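Local coordinates for protein phosphoacetylglucosamine mutase (Aspergillus lentulus, PDB 5O9X) that interconverts the 6-phosphate and 1-phosphate of N-acetylglucosamine, a phosphomutase reaction in which a sugar bisphosphate is the probable intermediate, at residues 468-472 with 482-486. The protein carries 1 engineered substitution. Sequence-based numbering, arbitrary orientation.
Sequences RSIFK and SPPGL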
loop_
_atom_site.group_PDB
_atom_site.type_symbol
_atom_site.label_atom_id
_atom_site.label_comp_id
_atom_site.label_asym_id
_atom_site.label_seq_id
_atom_site.Cartn_x
_atom_site.Cartn_y
_atom_site.Cartn_z
ATOM N N ARG A 468 6.231 20.225 11.333
ATOM C CA ARG A 468 6.103 19.926 9.883
ATOM C C ARG A 468 4.762 20.514 9.327
ATOM O O ARG A 468 4.593 20.639 8.104
ATOM C CB ARG A 468 6.335 18.414 9.584
ATOM C CG ARG A 468 5.181 17.602 9.923
ATOM C CD ARG A 468 5.523 16.115 10.068
ATOM N NE ARG A 468 4.738 15.721 11.244
ATOM C CZ ARG A 468 3.904 14.710 11.319
ATOM N NH1 ARG A 468 3.794 13.843 10.355
ATOM N NH2 ARG A 468 3.256 14.510 12.458
ATOM N N SER A 469 3.873 20.962 10.226
ATOM C CA SER A 469 2.577 21.536 9.834
ATOM C C SER A 469 2.742 22.862 9.096
ATOM O O SER A 469 1.813 23.285 8.423
ATOM C CB SER A 469 1.620 21.724 11.007
ATOM O OG SER A 469 1.980 22.872 11.762
ATOM N N ILE A 470 3.914 23.476 9.161
ATOM C CA ILE A 470 4.116 24.690 8.333
ATOM C C ILE A 470 4.447 24.371 6.839
ATOM O O ILE A 470 4.497 25.287 6.000
ATOM C CB ILE A 470 5.164 25.644 8.922
ATOM C CG1 ILE A 470 6.582 25.091 8.666
ATOM C CG2 ILE A 470 4.893 25.871 10.426
ATOM C CD1 ILE A 470 7.715 26.034 8.994
ATOM N N PHE A 471 4.706 23.098 6.521
ATOM C CA PHE A 471 4.998 22.692 5.102
ATOM C C PHE A 471 3.692 22.237 4.464
ATOM O O PHE A 471 3.167 21.161 4.799
ATOM C CB PHE A 471 6.024 21.563 5.076
ATOM C CG PHE A 471 7.371 22.010 5.544
ATOM C CD1 PHE A 471 8.315 22.501 4.613
ATOM C CD2 PHE A 471 7.655 22.113 6.936
ATOM C CE1 PHE A 471 9.589 22.915 5.040
ATOM C CE2 PHE A 471 8.900 22.551 7.350
ATOM C CZ PHE A 471 9.855 22.967 6.436
ATOM N N LYS A 472 3.119 23.081 3.607
ATOM C CA LYS A 472 1.755 22.809 3.045
ATOM C C LYS A 472 1.915 22.778 1.523
ATOM O O LYS A 472 2.470 23.723 0.914
ATOM C CB LYS A 472 0.702 23.843 3.483
ATOM C CG LYS A 472 0.582 23.980 5.026
ATOM C CD LYS A 472 -0.530 24.929 5.539
ATOM C CE LYS A 472 -0.435 26.328 4.958
ATOM N NZ LYS A 472 -0.092 27.510 5.813
ATOM N N SER A 482 3.538 26.925 1.538
ATOM C CA SER A 482 4.119 27.419 2.794
ATOM C C SER A 482 5.240 26.436 3.188
ATOM O O SER A 482 5.100 25.255 2.902
ATOM C CB SER A 482 3.009 27.398 3.844
ATOM O OG SER A 482 3.563 27.769 5.127
ATOM N N PRO A 483 6.342 26.862 3.818
ATOM C CA PRO A 483 6.605 28.232 4.297
ATOM C C PRO A 483 6.847 29.243 3.138
ATOM O O PRO A 483 7.281 28.854 2.067
ATOM C CB PRO A 483 7.948 28.080 5.104
ATOM C CG PRO A 483 8.184 26.620 5.217
ATOM C CD PRO A 483 7.494 25.971 4.073
ATOM N N PRO A 484 6.511 30.539 3.360
ATOM C CA PRO A 484 6.591 31.565 2.287
ATOM C C PRO A 484 8.012 31.592 1.769
ATOM O O PRO A 484 8.954 31.524 2.586
ATOM C CB PRO A 484 6.280 32.895 3.032
ATOM C CG PRO A 484 5.411 32.430 4.201
ATOM C CD PRO A 484 5.944 31.076 4.620
ATOM N N GLY A 485 8.181 31.633 0.440
ATOM C CA GLY A 485 9.518 31.861 -0.139
ATOM C C GLY A 485 10.284 30.558 -0.417
ATOM O O GLY A 485 11.210 30.583 -1.134
ATOM N N LEU A 486 9.903 29.419 0.182
ATOM C CA LEU A 486 10.709 28.188 0.051
ATOM C C LEU A 486 10.533 27.575 -1.337
ATOM O O LEU A 486 11.518 27.125 -1.915
ATOM C CB LEU A 486 10.333 27.120 1.131
ATOM C CG LEU A 486 11.133 25.780 1.047
ATOM C CD1 LEU A 486 12.631 26.044 1.089
ATOM C CD2 LEU A 486 10.724 24.874 2.185
#
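S482 carries its hydroxyl trans to its own backbone N (chi1 175°), which brings OG to the carbonyl of I470, while F471 CG, anti to its carbonyl carbon and beside the backbone N, turns the ring toward P483. The serine donates to I470 O over 2.8 Å between OG and O; the C=O...OG angle is 148° and the donor lies close to the carbonyl plane. Backbone bonds continue the join. K472 N donates to S482 O at 3.0 Å with a nearly straight N-H...O angle of 163°, although it approaches from above the carbonyl plane, and the return bond from S482 N to K472 O, 3.4 Å long, is weak. Together they define an antiparallel hydrogen-bonded pair, reinforced by F471 CA, which lies 3.4 Å from S482 O in a CH...O contact.

The peptide bond between S482 and P483 is cis. P483 CG sits over one face of the F471 ring, 4.2 Å from the ring centroid and displaced toward the rim, a CH-pi contact. L486 CD2 instead meets the ring edge, 3.6 Å from F471 CE1. I470 CD1 also approaches P483 CG at 3.9 Å, the two side chains crossing roughly at right angles. Helix 522-539 adds V536 against F471, A539 against P483 and A535 against L486.

The side chain of F471 is about 11 Å from the bound glucose 1,6-bisphosphate. This is the open end of a beta hairpin, strands 472-474 and 479-482, at its junction with helix 486-495 in the C-terminal domain of the phosphohexomutase family.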